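Local coordinates for protein putative isomerase YbhH (Escherichia coli, PDB 6OTV) that probably acts as an isomerase of the PrpF family, which shares the diaminopimelate epimerase-like fold, though its substrate is not established, at residues 263-268 with 283-288; 307-312 with 316-321. All blocks are in the same frame, centred on the assembly; numbering follows the deposited sequence.

Contact 1: residues 263-268 with 283-288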
loop_
_atom_site.group_PDB
_atom_site.type_symbol
_atom_site.label_atom_id
_atom_site.label_comp_id
_atom_site.label_asym_id
_atom_site.label_seq_id
_atom_site.Cartn_x
_atom_site.Cartn_y
_atom_site.Cartn_z
ATOM N N ILE A 263 -24.487 -12.031 13.709
ATOM C CA ILE A 263 -25.106 -12.776 12.620
ATOM C C ILE A 263 -24.590 -14.206 12.663
ATOM O O ILE A 263 -23.512 -14.472 13.206
ATOM C CB ILE A 263 -24.796 -12.084 11.265
ATOM C CG1 ILE A 263 -25.625 -12.677 10.124
ATOM C CG2 ILE A 263 -23.320 -12.164 10.958
ATOM C CD1 ILE A 263 -25.516 -11.887 8.835
ATOM N N ASN A 264 -25.369 -15.131 12.111
ATOM C CA ASN A 264 -24.976 -16.523 11.958
ATOM C C ASN A 264 -24.919 -16.853 10.472
ATOM O O ASN A 264 -25.784 -16.427 9.701
ATOM C CB ASN A 264 -25.958 -17.453 12.678
ATOM C CG ASN A 264 -25.745 -18.912 12.327
ATOM O OD1 ASN A 264 -24.816 -19.556 12.818
ATOM N ND2 ASN A 264 -26.610 -19.443 11.471
ATOM N N VAL A 265 -23.897 -17.602 10.060
ATOM C CA VAL A 265 -23.673 -17.847 8.642
ATOM C C VAL A 265 -23.424 -19.330 8.396
ATOM O O VAL A 265 -22.992 -20.076 9.279
ATOM C CB VAL A 265 -22.499 -17.010 8.075
ATOM C CG1 VAL A 265 -22.712 -15.519 8.331
ATOM C CG2 VAL A 265 -21.171 -17.480 8.650
ATOM N N ARG A 266 -23.718 -19.747 7.165
ATOM C CA ARG A 266 -23.336 -21.054 6.639
ATOM C C ARG A 266 -22.603 -20.805 5.329
ATOM O O ARG A 266 -23.210 -20.352 4.352
ATOM C CB ARG A 266 -24.554 -21.957 6.435
ATOM C CG ARG A 266 -25.185 -22.444 7.733
ATOM C CD ARG A 266 -24.192 -23.264 8.544
ATOM N NE ARG A 266 -24.754 -23.742 9.806
ATOM C CZ ARG A 266 -24.657 -23.098 10.967
ATOM N NH1 ARG A 266 -24.023 -21.934 11.041
ATOM N NH2 ARG A 266 -25.197 -23.619 12.062
ATOM N N TYR A 267 -21.305 -21.096 5.311
ATOM C CA TYR A 267 -20.405 -20.692 4.236
ATOM C C TYR A 267 -20.219 -21.850 3.261
ATOM O O TYR A 267 -19.695 -22.903 3.636
ATOM C CB TYR A 267 -19.064 -20.250 4.825
ATOM C CG TYR A 267 -18.099 -19.594 3.860
ATOM C CD1 TYR A 267 -18.312 -18.300 3.405
ATOM C CD2 TYR A 267 -16.953 -20.258 3.437
ATOM C CE1 TYR A 267 -17.423 -17.691 2.534
ATOM C CE2 TYR A 267 -16.057 -19.657 2.566
ATOM C CZ TYR A 267 -16.297 -18.373 2.118
ATOM O OH TYR A 267 -15.410 -17.771 1.253
ATOM N N PHE A 268 -20.637 -21.654 2.015
ATOM C CA PHE A 268 -20.531 -22.689 0.996
ATOM C C PHE A 268 -19.332 -22.429 0.090
ATOM O O PHE A 268 -19.063 -21.285 -0.290
ATOM C CB PHE A 268 -21.824 -22.780 0.182
ATOM C CG PHE A 268 -22.947 -23.448 0.926
ATOM C CD1 PHE A 268 -23.156 -24.814 0.807
ATOM C CD2 PHE A 268 -23.777 -22.720 1.764
ATOM C CE1 PHE A 268 -24.183 -25.437 1.497
ATOM C CE2 PHE A 268 -24.806 -23.338 2.457
ATOM C CZ PHE A 268 -25.008 -24.697 2.322
ATOM N N ILE A 283 -14.858 -11.178 6.227
ATOM C CA ILE A 283 -14.731 -9.777 5.833
ATOM C C ILE A 283 -15.961 -9.341 5.047
ATOM O O ILE A 283 -16.545 -8.280 5.306
ATOM C CB ILE A 283 -13.443 -9.557 5.019
ATOM C CG1 ILE A 283 -12.215 -10.055 5.785
ATOM C CG2 ILE A 283 -13.296 -8.088 4.642
ATOM C CD1 ILE A 283 -12.086 -9.494 7.175
ATOM N N ALA A 284 -16.376 -10.161 4.078
ATOM C CA ALA A 284 -17.494 -9.797 3.215
ATOM C C ALA A 284 -18.795 -9.693 4.004
ATOM O O ALA A 284 -19.551 -8.727 3.849
ATOM C CB ALA A 284 -17.629 -10.814 2.081
ATOM N N ILE A 285 -19.070 -10.683 4.856
ATOM C CA ILE A 285 -20.325 -10.704 5.606
ATOM C C ILE A 285 -20.380 -9.545 6.594
ATOM O O ILE A 285 -21.398 -8.851 6.704
ATOM C CB ILE A 285 -20.497 -12.055 6.317
ATOM C CG1 ILE A 285 -20.546 -13.183 5.290
ATOM C CG2 ILE A 285 -21.754 -12.047 7.171
ATOM C CD1 ILE A 285 -20.138 -14.518 5.850
ATOM N N SER A 286 -19.292 -9.326 7.338
ATOM C CA SER A 286 -19.270 -8.217 8.286
ATOM C C SER A 286 -19.434 -6.880 7.573
ATOM O O SER A 286 -20.070 -5.960 8.101
ATOM C CB SER A 286 -17.972 -8.244 9.097
ATOM O OG SER A 286 -16.844 -8.073 8.254
ATOM N N SER A 287 -18.873 -6.759 6.364
ATOM C CA SER A 287 -19.021 -5.526 5.594
ATOM C C SER A 287 -20.477 -5.269 5.232
ATOM O O SER A 287 -20.961 -4.136 5.345
ATOM C CB SER A 287 -18.164 -5.587 4.330
ATOM O OG SER A 287 -16.788 -5.666 4.651
ATOM N N SER A 288 -21.190 -6.306 4.789
ATOM C CA SER A 288 -22.602 -6.134 4.463
ATOM C C SER A 288 -23.412 -5.725 5.685
ATOM O O SER A 288 -24.431 -5.042 5.549
ATOM C CB SER A 288 -23.167 -7.417 3.860
ATOM O OG SER A 288 -23.231 -8.450 4.827
#

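Contact 2: residues 307-312 with 316-321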
loop_
_atom_site.group_PDB
_atom_site.type_symbol
_atom_site.label_atom_id
_atom_site.label_comp_id
_atom_site.label_asym_id
_atom_site.label_seq_id
_atom_site.Cartn_x
_atom_site.Cartn_y
_atom_site.Cartn_z
ATOM N N ASN A 307 -16.709 -3.829 16.621
ATOM C CA ASN A 307 -16.567 -5.277 16.682
ATOM C C ASN A 307 -17.835 -5.951 16.165
ATOM O O ASN A 307 -18.928 -5.726 16.695
ATOM C CB ASN A 307 -16.271 -5.719 18.109
ATOM C CG ASN A 307 -16.036 -7.210 18.213
ATOM O OD1 ASN A 307 -14.915 -7.681 18.032
ATOM N ND2 ASN A 307 -17.092 -7.962 18.507
ATOM N N ILE A 308 -17.687 -6.789 15.147
ATOM C CA ILE A 308 -18.799 -7.515 14.544
ATOM C C ILE A 308 -18.503 -9.000 14.689
ATOM O O ILE A 308 -17.551 -9.515 14.088
ATOM C CB ILE A 308 -19.007 -7.128 13.077
ATOM C CG1 ILE A 308 -19.290 -5.631 12.976
ATOM C CG2 ILE A 308 -20.137 -7.933 12.472
ATOM C CD1 ILE A 308 -19.610 -5.164 11.582
ATOM N N ASN A 309 -19.308 -9.686 15.494
ATOM C CA ASN A 309 -19.100 -11.098 15.790
ATOM C C ASN A 309 -19.921 -11.946 14.821
ATOM O O ASN A 309 -21.151 -11.816 14.765
ATOM C CB ASN A 309 -19.482 -11.379 17.244
ATOM C CG ASN A 309 -19.248 -12.816 17.646
ATOM O OD1 ASN A 309 -20.146 -13.653 17.548
ATOM N ND2 ASN A 309 -18.042 -13.112 18.114
ATOM N N ILE A 310 -19.242 -12.797 14.050
ATOM C CA ILE A 310 -19.865 -13.652 13.041
ATOM C C ILE A 310 -19.883 -15.081 13.568
ATOM O O ILE A 310 -18.824 -15.671 13.817
ATOM C CB ILE A 310 -19.122 -13.601 11.697
ATOM C CG1 ILE A 310 -18.743 -12.166 11.317
ATOM C CG2 ILE A 310 -19.960 -14.258 10.603
ATOM C CD1 ILE A 310 -19.907 -11.292 10.978
ATOM N N GLU A 311 -21.077 -15.650 13.701
ATOM C CA GLU A 311 -21.226 -17.021 14.168
ATOM C C GLU A 311 -21.231 -17.985 12.988
ATOM O O GLU A 311 -21.757 -17.674 11.914
ATOM C CB GLU A 311 -22.508 -17.168 14.995
ATOM C CG GLU A 311 -22.504 -16.296 16.249
ATOM C CD GLU A 311 -23.764 -16.427 17.088
ATOM O OE1 GLU A 311 -24.720 -17.102 16.650
ATOM O OE2 GLU A 311 -23.796 -15.846 18.194
ATOM N N HIS A 312 -20.635 -19.152 13.194
ATOM C CA HIS A 312 -20.503 -20.169 12.160
ATOM C C HIS A 312 -20.618 -21.526 12.837
ATOM O O HIS A 312 -20.664 -21.609 14.070
ATOM C CB HIS A 312 -19.174 -20.009 11.400
ATOM C CG HIS A 312 -17.958 -20.093 12.268
ATOM N ND1 HIS A 312 -17.441 -21.290 12.713
ATOM C CD2 HIS A 312 -17.152 -19.125 12.764
ATOM C CE1 HIS A 312 -16.371 -21.056 13.452
ATOM N NE2 HIS A 312 -16.173 -19.752 13.498
ATOM N N ALA A 316 -17.338 -18.695 16.696
ATOM C CA ALA A 316 -17.596 -17.327 16.277
ATOM C C ALA A 316 -16.272 -16.625 16.021
ATOM O O ALA A 316 -15.225 -17.020 16.537
ATOM C CB ALA A 316 -18.417 -16.551 17.317
ATOM N N LEU A 317 -16.336 -15.567 15.218
ATOM C CA LEU A 317 -15.149 -14.828 14.810
ATOM C C LEU A 317 -15.439 -13.340 14.909
ATOM O O LEU A 317 -16.484 -12.878 14.441
ATOM C CB LEU A 317 -14.737 -15.210 13.382
ATOM C CG LEU A 317 -13.341 -14.836 12.880
ATOM C CD1 LEU A 317 -13.388 -13.551 12.087
ATOM C CD2 LEU A 317 -12.347 -14.720 14.028
ATOM N N ASP A 318 -14.523 -12.597 15.528
ATOM C CA ASP A 318 -14.653 -11.151 15.665
ATOM C C ASP A 318 -13.964 -10.452 14.501
ATOM O O ASP A 318 -12.795 -10.724 14.208
ATOM C CB ASP A 318 -14.053 -10.675 16.990
ATOM C CG ASP A 318 -14.969 -10.927 18.175
ATOM O OD1 ASP A 318 -16.192 -10.706 18.045
ATOM O OD2 ASP A 318 -14.460 -11.344 19.237
ATOM N N VAL A 319 -14.691 -9.560 13.835
ATOM C CA VAL A 319 -14.140 -8.714 12.783
ATOM C C VAL A 319 -14.329 -7.267 13.207
ATOM O O VAL A 319 -15.449 -6.849 13.520
ATOM C CB VAL A 319 -14.809 -8.963 11.420
ATOM C CG1 VAL A 319 -14.146 -8.106 10.342
ATOM C CG2 VAL A 319 -14.755 -10.436 11.048
ATOM N N HIS A 320 -13.234 -6.514 13.243
ATOM C CA HIS A 320 -13.286 -5.091 13.548
ATOM C C HIS A 320 -13.359 -4.313 12.242
ATOM O O HIS A 320 -12.483 -4.450 11.381
ATOM C CB HIS A 320 -12.073 -4.654 14.368
ATOM C CG HIS A 320 -12.115 -3.214 14.778
ATOM N ND1 HIS A 320 -11.401 -2.232 14.126
ATOM C CD2 HIS A 320 -12.799 -2.589 15.767
ATOM C CE1 HIS A 320 -11.637 -1.065 14.700
ATOM N NE2 HIS A 320 -12.481 -1.254 15.698
ATOM N N LEU A 321 -14.407 -3.514 12.093
ATOM C CA LEU A 321 -14.592 -2.662 10.930
ATOM C C LEU A 321 -14.304 -1.209 11.287
ATOM O O LEU A 321 -14.391 -0.797 12.447
ATOM C CB LEU A 321 -16.014 -2.791 10.378
ATOM C CG LEU A 321 -16.330 -4.064 9.595
ATOM C CD1 LEU A 321 -17.649 -3.906 8.867
ATOM C CD2 LEU A 321 -15.216 -4.374 8.613
HETATM O O HOH W 1 -13.859 -19.000 15.245
#

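Contact 1: residues 263-268 with 283-288
Behind Val-265, whose CG1 methyl meets Ile-285 of the helix, NH1 of Arg-266 is gripped by two acceptors: Val-265 O at 2.8 Å and Asn-264 OD1 at 3.1 Å. Val-265 O lies in the guanidinium plane, whereas NH1 stands 42° above the plane of that carbonyl. NE of Arg-266 also donates to Glu-212 O, so the guanidinium is fixed on the strand face turned from the helix. The contact itself is purely apolar. CD1 of Ile-285 meets CG1 of Val-265 tip to tip at 3.7 Å, and CG2 of Ile-285 comes to 3.8 Å from the same Val-265 CG1. The CG2 branch also crosses Ile-263, reaching its CG2 at 4.1 Å. Having CG1 of Ile-285 anti to the carbonyl carbon (chi1 -61°) lets the two branches part, CD1 to Val-265 and CG2 to Val-265 and Ile-263. Val-252 of the adjoining strand 250-255 also touches Ile-285. On the helix, the hydroxyl of Ser-288 donates to Ile-285 O (OG to O 2.7 Å), and Thr-296 OG1 is its second partner. Residues 263-268 and 283-288 thus meet through branched aliphatic side chains, with no hydrogen bond between them, while Arg-266 and Ser-288 find polar partners away from the interface.

Contact 2: residues 307-312 with 316-321
Asn-307 and Asn-309 both donate to one oxygen of Asp-318 across an antiparallel beta hairpin, strands 306-312 and 315-322. Asn-307 ND2 lies 2.9 Å from Asp-318 OD1, and Asn-309 ND2 lies 3.0 Å from that same oxygen. The two amides come from opposite faces of the carboxylate, each well out of its plane, while OD1 stays close to the plane of each amide; amide and carboxylate planes are turned about 65° apart. Both asparagines place CG anti to the backbone N (chi1 -177° and -178°), which carries their amides over to the partner strand. This double grip probably limits rotation of the carboxylate on the more exposed face. Beneath it, Ile-308 with Val-319 and Ile-310 with Leu-317 are hydrogen-bonded pairs; Ile-310 N lies 2.8 Å from Leu-317 O. The pairs Asn-307 with His-320, Asn-309 with Asp-318 and Glu-311 with Ala-316 are non-hydrogen-bonded. On the buried face the side chains of Ile-308 and Leu-321 cross, Ile-308 CD1 lying 3.6 Å from Leu-321 CD1, and Val-319 and Leu-317 rest on Ala-282 of helix 279-290. Further out, the carboxylate of Glu-311 accepts from the backbone N atoms of Gln-258, Lys-259 and Gly-261, tying the hairpin to that neighbouring loop. Near the turn, His-312 ND1 bonds to Ser-314 N, which probably steadies the ring; a water at its edge, in the ring plane, sits 3.0 Å from His-312 NE2 and donates to Ala-316 O at 2.7 Å.

Overall arrangement
Contact 1 closes before contact 2 opens along the chain, and their centres lie about 9 Å apart on the same side of the chain's centre. Strand 263-267 runs parallel to strand 306-312, with helix 279-290 between them in sequence; strand 315-322 then pairs antiparallel with 306-312. Backbone bonds from Ile-263 O to Glu-311 N and from Val-265 N to Glu-311 O stitch the strands together. The helix is shared: Ile-285 faces strand 263-267, while Ser-286 packs on Val-319 and Leu-321 of the hairpin. Successive strands wrapping one buried helix are consistent with a lobe of the diaminopimelate epimerase-like fold.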